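Local coordinates for protein carbohydrate kinase, pfkB family (Enterococcus faecalis, PDB 3KTN) that is a putative sugar kinase of the pfkB (ribokinase) family, probably phosphorylating 2-keto-3-deoxygluconate with the help of a magnesium ion, at residues 11-23 with 87-99. Sequence-based numbering, arbitrary orientation.
Sequences VMLRFTPPEYLML and IGSFFAEMGYGIR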
ATOM      1  N   VAL A  11     -10.894  -1.104  25.467  1.00 33.14           N
ATOM      2  CA  VAL A  11     -10.325  -1.439  24.165  1.00 31.37           C
ATOM      3  C   VAL A  11     -10.580  -0.205  23.311  1.00 32.35           C
ATOM      4  O   VAL A  11     -11.698   0.308  23.287  1.00 31.63           O
ATOM      5  CB  VAL A  11     -11.043  -2.613  23.472  1.00 30.54           C
ATOM      6  CG1 VAL A  11     -10.584  -2.707  22.017  1.00 30.00           C
ATOM      7  CG2 VAL A  11     -10.746  -3.917  24.193  1.00 29.96           C
HETATM    8  N   MSE A  12      -9.550   0.274  22.624  1.00 31.82           N
HETATM    9  CA  MSE A  12      -9.690   1.440  21.751  1.00 32.80           C
HETATM   10  C   MSE A  12      -9.142   1.153  20.355  1.00 29.88           C
HETATM   11  O   MSE A  12      -8.276   0.297  20.176  1.00 26.01           O
HETATM   12  CB  MSE A  12      -8.922   2.644  22.306  1.00 36.37           C
HETATM   13  CG  MSE A  12      -9.617   3.422  23.411  1.00 46.40           C
HETATM   14 SE   MSE A  12      -8.733   5.134  23.673  1.00 63.67          SE
HETATM   15  CE  MSE A  12      -9.838   6.234  22.542  1.00 57.72           C
ATOM     16  N   LEU A  13      -9.651   1.895  19.381  1.00 28.32           N
ATOM     17  CA  LEU A  13      -9.191   1.789  18.006  1.00 29.74           C
ATOM     18  C   LEU A  13      -8.115   2.851  17.836  1.00 28.12           C
ATOM     19  O   LEU A  13      -8.323   3.994  18.223  1.00 25.38           O
ATOM     20  CB  LEU A  13     -10.316   2.119  17.022  1.00 30.18           C
ATOM     21  CG  LEU A  13     -11.363   1.113  16.553  1.00 33.84           C
ATOM     22  CD1 LEU A  13     -11.719   0.150  17.644  1.00 32.55           C
ATOM     23  CD2 LEU A  13     -12.590   1.883  16.073  1.00 31.81           C
ATOM     24  N   ARG A  14      -6.968   2.474  17.278  1.00 27.34           N
ATOM     25  CA  ARG A  14      -5.915   3.445  17.010  1.00 25.72           C
ATOM     26  C   ARG A  14      -5.745   3.518  15.502  1.00 24.97           C
ATOM     27  O   ARG A  14      -5.593   2.493  14.838  1.00 25.88           O
ATOM     28  CB  ARG A  14      -4.580   3.047  17.640  1.00 23.81           C
ATOM     29  CG  ARG A  14      -3.445   3.968  17.183  1.00 26.96           C
ATOM     30  CD  ARG A  14      -2.086   3.582  17.763  1.00 27.42           C
ATOM     31  NE  ARG A  14      -1.000   4.110  16.941  1.00 24.89           N
ATOM     32  CZ  ARG A  14       0.283   4.090  17.288  1.00 27.63           C
ATOM     33  NH1 ARG A  14       0.651   3.572  18.452  1.00 25.07           N
ATOM     34  NH2 ARG A  14       1.206   4.585  16.467  1.00 26.49           N
ATOM     35  N   PHE A  15      -5.776   4.732  14.964  1.00 24.81           N
ATOM     36  CA  PHE A  15      -5.614   4.939  13.532  1.00 25.43           C
ATOM     37  C   PHE A  15      -4.279   5.644  13.319  1.00 25.20           C
ATOM     38  O   PHE A  15      -4.024   6.689  13.904  1.00 24.97           O
ATOM     39  CB  PHE A  15      -6.752   5.804  12.989  1.00 24.84           C
ATOM     40  CG  PHE A  15      -8.101   5.156  13.080  1.00 26.91           C
ATOM     41  CD1 PHE A  15      -8.424   4.073  12.266  1.00 26.75           C
ATOM     42  CD2 PHE A  15      -9.052   5.629  13.977  1.00 25.27           C
ATOM     43  CE1 PHE A  15      -9.681   3.472  12.340  1.00 26.88           C
ATOM     44  CE2 PHE A  15     -10.313   5.034  14.058  1.00 27.70           C
ATOM     45  CZ  PHE A  15     -10.625   3.952  13.236  1.00 27.96           C
ATOM     46  N   THR A  16      -3.434   5.079  12.471  1.00 24.46           N
ATOM     47  CA  THR A  16      -2.128   5.671  12.237  1.00 24.03           C
ATOM     48  C   THR A  16      -1.788   5.712  10.760  1.00 22.31           C
ATOM     49  O   THR A  16      -1.901   4.695  10.061  1.00 24.26           O
ATOM     50  CB  THR A  16      -1.022   4.850  12.929  1.00 27.14           C
ATOM     51  OG1 THR A  16      -1.408   4.577  14.279  1.00 31.31           O
ATOM     52  CG2 THR A  16       0.333   5.605  12.909  1.00 25.05           C
ATOM     53  N   PRO A  17      -1.389   6.887  10.255  1.00 21.68           N
ATOM     54  CA  PRO A  17      -1.027   6.970   8.834  1.00 21.24           C
ATOM     55  C   PRO A  17       0.325   6.248   8.730  1.00 20.11           C
ATOM     56  O   PRO A  17       1.062   6.159   9.711  1.00 19.15           O
ATOM     57  CB  PRO A  17      -0.881   8.475   8.591  1.00 20.23           C
ATOM     58  CG  PRO A  17      -1.717   9.111   9.685  1.00 21.95           C
ATOM     59  CD  PRO A  17      -1.448   8.225  10.873  1.00 21.04           C
ATOM     60  N   PRO A  18       0.669   5.718   7.555  1.00 21.71           N
ATOM     61  CA  PRO A  18       1.967   5.037   7.494  1.00 21.11           C
ATOM     62  C   PRO A  18       3.185   5.972   7.590  1.00 22.30           C
ATOM     63  O   PRO A  18       3.066   7.202   7.471  1.00 23.06           O
ATOM     64  CB  PRO A  18       1.903   4.279   6.158  1.00 24.25           C
ATOM     65  CG  PRO A  18       0.932   5.068   5.340  1.00 25.91           C
ATOM     66  CD  PRO A  18      -0.118   5.506   6.326  1.00 24.47           C
ATOM     67  N   GLU A  19       4.347   5.375   7.839  1.00 20.03           N
ATOM     68  CA  GLU A  19       5.612   6.097   7.941  1.00 22.37           C
ATOM     69  C   GLU A  19       5.508   7.249   8.949  1.00 22.34           C
ATOM     70  O   GLU A  19       5.125   7.013  10.096  1.00 22.50           O
ATOM     71  CB  GLU A  19       6.031   6.569   6.538  1.00 22.52           C
ATOM     72  CG  GLU A  19       6.171   5.369   5.548  1.00 24.93           C
ATOM     73  CD  GLU A  19       6.568   5.770   4.122  1.00 26.83           C
ATOM     74  OE1 GLU A  19       6.032   5.183   3.160  1.00 28.42           O
ATOM     75  OE2 GLU A  19       7.429   6.649   3.950  1.00 27.42           O
ATOM     76  N   TYR A  20       5.848   8.472   8.544  1.00 19.47           N
ATOM     77  CA  TYR A  20       5.770   9.635   9.439  1.00 21.02           C
ATOM     78  C   TYR A  20       4.809  10.660   8.845  1.00 21.29           C
ATOM     79  O   TYR A  20       4.921  11.860   9.105  1.00 22.41           O
ATOM     80  CB  TYR A  20       7.151  10.280   9.605  1.00 20.06           C
ATOM     81  CG  TYR A  20       8.224   9.316  10.065  1.00 21.25           C
ATOM     82  CD1 TYR A  20       8.377   8.998  11.417  1.00 20.76           C
ATOM     83  CD2 TYR A  20       9.070   8.702   9.138  1.00 21.87           C
ATOM     84  CE1 TYR A  20       9.358   8.087  11.836  1.00 23.21           C
ATOM     85  CE2 TYR A  20      10.044   7.789   9.547  1.00 20.78           C
ATOM     86  CZ  TYR A  20      10.181   7.491  10.891  1.00 22.23           C
ATOM     87  OH  TYR A  20      11.134   6.594  11.288  1.00 22.47           O
ATOM     88  N   LEU A  21       3.867  10.171   8.050  1.00 20.14           N
ATOM     89  CA  LEU A  21       2.890  11.026   7.383  1.00 22.43           C
ATOM     90  C   LEU A  21       1.829  11.616   8.313  1.00 23.49           C
ATOM     91  O   LEU A  21       1.514  11.056   9.368  1.00 22.15           O
ATOM     92  CB  LEU A  21       2.213  10.241   6.249  1.00 20.18           C
ATOM     93  CG  LEU A  21       3.168   9.752   5.160  1.00 24.01           C
ATOM     94  CD1 LEU A  21       2.442   8.788   4.227  1.00 22.13           C
ATOM     95  CD2 LEU A  21       3.703  10.955   4.384  1.00 23.37           C
HETATM   96  N   MSE A  22       1.279  12.756   7.912  1.00 24.47           N
HETATM   97  CA  MSE A  22       0.249  13.425   8.703  1.00 27.27           C
HETATM   98  C   MSE A  22      -1.114  13.140   8.095  1.00 26.01           C
HETATM   99  O   MSE A  22      -1.203  12.712   6.940  1.00 26.50           O
HETATM  100  CB  MSE A  22       0.499  14.938   8.723  1.00 29.55           C
HETATM  101  CG  MSE A  22       1.851  15.335   9.297  1.00 40.96           C
HETATM  102 SE   MSE A  22       2.187  17.259   9.204  1.00 55.79          SE
HETATM  103  CE  MSE A  22       3.036  17.327   7.488  1.00 52.84           C
ATOM    104  N   LEU A  23      -2.167  13.373   8.875  1.00 25.80           N
ATOM    105  CA  LEU A  23      -3.532  13.164   8.407  1.00 27.27           C
ATOM    106  C   LEU A  23      -3.822  13.972   7.152  1.00 27.40           C
ATOM    107  O   LEU A  23      -4.491  13.488   6.252  1.00 27.54           O
ATOM    108  CB  LEU A  23      -4.543  13.541   9.495  1.00 28.30           C
ATOM    109  CG  LEU A  23      -4.677  12.496  10.600  1.00 28.76           C
ATOM    110  CD1 LEU A  23      -5.542  13.040  11.730  1.00 27.66           C
ATOM    111  CD2 LEU A  23      -5.270  11.219   9.999  1.00 28.92           C
ATOM    112  N   ILE A  87     -17.038   2.190  19.916  1.00 32.13           N
ATOM    113  CA  ILE A  87     -15.741   1.850  20.489  1.00 30.55           C
ATOM    114  C   ILE A  87     -14.927   3.143  20.495  1.00 30.38           C
ATOM    115  O   ILE A  87     -14.955   3.904  19.523  1.00 30.24           O
ATOM    116  CB  ILE A  87     -14.996   0.773  19.665  1.00 30.21           C
ATOM    117  CG1 ILE A  87     -15.800  -0.529  19.656  1.00 32.68           C
ATOM    118  CG2 ILE A  87     -13.621   0.513  20.277  1.00 28.95           C
ATOM    119  CD1 ILE A  87     -15.109  -1.683  18.933  1.00 36.05           C
ATOM    120  N   GLY A  88     -14.231   3.408  21.597  1.00 29.81           N
ATOM    121  CA  GLY A  88     -13.427   4.619  21.680  1.00 29.80           C
ATOM    122  C   GLY A  88     -12.289   4.540  20.678  1.00 30.40           C
ATOM    123  O   GLY A  88     -11.907   3.447  20.267  1.00 30.58           O
ATOM    124  N   SER A  89     -11.741   5.682  20.280  1.00 29.11           N
ATOM    125  CA  SER A  89     -10.649   5.669  19.313  1.00 29.27           C
ATOM    126  C   SER A  89      -9.807   6.927  19.352  1.00 28.31           C
ATOM    127  O   SER A  89     -10.188   7.932  19.957  1.00 27.38           O
ATOM    128  CB  SER A  89     -11.205   5.517  17.897  1.00 27.91           C
ATOM    129  OG  SER A  89     -11.903   6.696  17.506  1.00 27.64           O
ATOM    130  N   PHE A  90      -8.659   6.859  18.688  1.00 26.98           N
ATOM    131  CA  PHE A  90      -7.770   8.003  18.577  1.00 26.91           C
ATOM    132  C   PHE A  90      -6.882   7.865  17.345  1.00 27.44           C
ATOM    133  O   PHE A  90      -6.649   6.761  16.843  1.00 27.28           O
ATOM    134  CB  PHE A  90      -6.923   8.168  19.849  1.00 26.21           C
ATOM    135  CG  PHE A  90      -5.890   7.091  20.063  1.00 27.96           C
ATOM    136  CD1 PHE A  90      -4.582   7.260  19.605  1.00 27.83           C
ATOM    137  CD2 PHE A  90      -6.199   5.946  20.795  1.00 27.57           C
ATOM    138  CE1 PHE A  90      -3.600   6.313  19.878  1.00 28.44           C
ATOM    139  CE2 PHE A  90      -5.224   4.992  21.071  1.00 28.07           C
ATOM    140  CZ  PHE A  90      -3.921   5.180  20.614  1.00 28.28           C
ATOM    141  N   PHE A  91      -6.418   9.001  16.849  1.00 26.70           N
ATOM    142  CA  PHE A  91      -5.537   9.042  15.699  1.00 25.81           C
ATOM    143  C   PHE A  91      -4.152   9.339  16.239  1.00 27.50           C
ATOM    144  O   PHE A  91      -4.006  10.095  17.205  1.00 25.71           O
ATOM    145  CB  PHE A  91      -5.971  10.145  14.742  1.00 22.93           C
ATOM    146  CG  PHE A  91      -7.244   9.839  14.014  1.00 24.06           C
ATOM    147  CD1 PHE A  91      -7.218   9.328  12.715  1.00 23.67           C
ATOM    148  CD2 PHE A  91      -8.475  10.000  14.648  1.00 23.67           C
ATOM    149  CE1 PHE A  91      -8.396   8.978  12.059  1.00 22.04           C
ATOM    150  CE2 PHE A  91      -9.659   9.649  13.996  1.00 25.12           C
ATOM    151  CZ  PHE A  91      -9.616   9.136  12.699  1.00 24.01           C
ATOM    152  N   ALA A  92      -3.139   8.723  15.642  1.00 25.32           N
ATOM    153  CA  ALA A  92      -1.769   8.957  16.071  1.00 25.90           C
ATOM    154  C   ALA A  92      -0.906   9.266  14.855  1.00 26.05           C
ATOM    155  O   ALA A  92      -0.660   8.400  14.018  1.00 27.38           O
ATOM    156  CB  ALA A  92      -1.238   7.736  16.812  1.00 20.61           C
ATOM    157  N   GLU A  93      -0.462  10.513  14.754  1.00 26.92           N
ATOM    158  CA  GLU A  93       0.391  10.938  13.645  1.00 26.89           C
ATOM    159  C   GLU A  93       1.809  10.913  14.196  1.00 26.27           C
ATOM    160  O   GLU A  93       2.158  11.728  15.045  1.00 26.74           O
ATOM    161  CB  GLU A  93       0.004  12.354  13.204  1.00 28.70           C
ATOM    162  CG  GLU A  93      -1.372  12.444  12.553  1.00 27.70           C
ATOM    163  CD  GLU A  93      -1.851  13.881  12.399  1.00 32.93           C
ATOM    164  OE1 GLU A  93      -2.470  14.398  13.355  1.00 31.75           O
ATOM    165  OE2 GLU A  93      -1.603  14.497  11.333  1.00 26.93           O
HETATM  166  N   MSE A  94       2.618   9.973  13.715  1.00 26.15           N
HETATM  167  CA  MSE A  94       3.983   9.807  14.209  1.00 26.24           C
HETATM  168  C   MSE A  94       4.923  10.971  13.917  1.00 26.91           C
HETATM  169  O   MSE A  94       5.058  11.411  12.777  1.00 24.47           O
HETATM  170  CB  MSE A  94       4.581   8.506  13.666  1.00 27.66           C
HETATM  171  CG  MSE A  94       3.703   7.281  13.919  1.00 35.65           C
HETATM  172 SE   MSE A  94       3.146   7.109  15.788  1.00 51.36          SE
HETATM  173  CE  MSE A  94       1.585   8.144  15.762  1.00 45.81           C
ATOM    174  N   GLY A  95       5.564  11.462  14.976  1.00 27.11           N
ATOM    175  CA  GLY A  95       6.504  12.556  14.851  1.00 28.30           C
ATOM    176  C   GLY A  95       7.885  12.053  14.460  1.00 29.32           C
ATOM    177  O   GLY A  95       8.107  10.850  14.275  1.00 28.46           O
ATOM    178  N   TYR A  96       8.820  12.985  14.348  1.00 27.08           N
ATOM    179  CA  TYR A  96      10.187  12.676  13.957  1.00 27.19           C
ATOM    180  C   TYR A  96      11.047  13.830  14.453  1.00 25.82           C
ATOM    181  O   TYR A  96      10.665  14.992  14.312  1.00 24.91           O
ATOM    182  CB  TYR A  96      10.270  12.603  12.433  1.00 25.63           C
ATOM    183  CG  TYR A  96      11.608  12.158  11.896  1.00 29.27           C
ATOM    184  CD1 TYR A  96      11.839  10.825  11.566  1.00 28.58           C
ATOM    185  CD2 TYR A  96      12.641  13.075  11.699  1.00 29.94           C
ATOM    186  CE1 TYR A  96      13.065  10.413  11.044  1.00 31.35           C
ATOM    187  CE2 TYR A  96      13.870  12.676  11.181  1.00 30.24           C
ATOM    188  CZ  TYR A  96      14.072  11.343  10.854  1.00 31.09           C
ATOM    189  OH  TYR A  96      15.273  10.938  10.321  1.00 29.27           O
ATOM    190  N   GLY A  97      12.202  13.521  15.023  1.00 26.56           N
ATOM    191  CA  GLY A  97      13.065  14.579  15.514  1.00 27.79           C
ATOM    192  C   GLY A  97      12.330  15.506  16.462  1.00 29.31           C
ATOM    193  O   GLY A  97      11.673  15.046  17.392  1.00 29.51           O
ATOM    194  N   ILE A  98      12.412  16.811  16.233  1.00 29.42           N
ATOM    195  CA  ILE A  98      11.734  17.742  17.130  1.00 30.96           C
ATOM    196  C   ILE A  98      10.234  17.877  16.851  1.00 30.19           C
ATOM    197  O   ILE A  98       9.522  18.556  17.591  1.00 26.21           O
ATOM    198  CB  ILE A  98      12.382  19.147  17.089  1.00 31.34           C
ATOM    199  CG1 ILE A  98      12.269  19.739  15.685  1.00 31.73           C
ATOM    200  CG2 ILE A  98      13.843  19.051  17.525  1.00 31.84           C
ATOM    201  CD1 ILE A  98      12.552  21.228  15.641  1.00 36.15           C
ATOM    202  N   ARG A  99       9.748  17.244  15.788  1.00 28.61           N
ATOM    203  CA  ARG A  99       8.316  17.313  15.501  1.00 27.85           C
ATOM    204  C   ARG A  99       7.650  16.264  16.382  1.00 27.59           C
ATOM    205  O   ARG A  99       7.861  15.065  16.207  1.00 28.27           O
ATOM    206  CB  ARG A  99       8.032  17.020  14.029  1.00 25.27           C
ATOM    207  CG  ARG A  99       6.551  17.048  13.667  1.00 26.60           C
ATOM    208  CD  ARG A  99       6.365  17.166  12.142  1.00 27.00           C
ATOM    209  NE  ARG A  99       6.833  15.984  11.415  1.00 23.14           N
ATOM    210  CZ  ARG A  99       6.084  14.907  11.186  1.00 27.46           C
ATOM    211  NH1 ARG A  99       4.833  14.864  11.630  1.00 22.28           N
ATOM    212  NH2 ARG A  99       6.577  13.881  10.495  1.00 24.67           N
TER
HETATM  213  O   HOH W   1     -13.924   1.910  23.828  1.00 30.85           O
HETATM  214  O   HOH W   2       2.051   8.875  11.011  1.00 27.22           O
HETATM  215  O   HOH W   3       2.989  12.680  11.518  1.00 22.51           O
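R14 lies against F90 where strands 12-16 and 88-93 run side by side, the central parallel pair of the four-stranded sheet that corresponds to the lid of ribokinase-family enzymes. Its CB sits over the F90 ring face, 4.1 Å from the centroid, a CH-pi contact, and CG and CD continue along the CE1-CZ side. F90 holds its ring between its own backbone N and carbonyl carbon (chi1 69°); this places the ring beside M12, whose selenium lies 3.9 Å from F90 CD2 in an oblique Met-aromatic contact. Beyond the ring R14 stays extended past A92 CB; its NE donates to T16 OG1 at 2.7 Å, nearly in the guanidinium plane, while NH1 and NH2 form salt bridges with D316 and D274, the latter a residue of the magnesium site. Three polar partners thus hold the guanidinium beside that site. On the other face of the sheet F15 and F91 lie slid apart with planes 30° from parallel; F15 CD2 lies over the F91 face, offset toward the rim, and F15 CB packs on F91 CD1. F15 also stacks on F15 of a third subunit. Four backbone bonds, from L13 N to G88 O through A92 N to F15 O, fix the parallel register. At the end of strand 88-93, E93 OE2 accepts the L23 N-H at 2.8 Å from above the carboxylate plane, and E93 OE1 pairs with R61 of the third subunit. R99, bent at chi3, gives NH2 to Y20 O on a carbonyl lone pair; NH2 also donates to T312 O of a second subunit, and NH1 to water 3. The Y20 ring receives Y96 edge-to-face, planes at 80°, with Y96 CD1 over the ring centre and 3.7 Å from Y20 CE1.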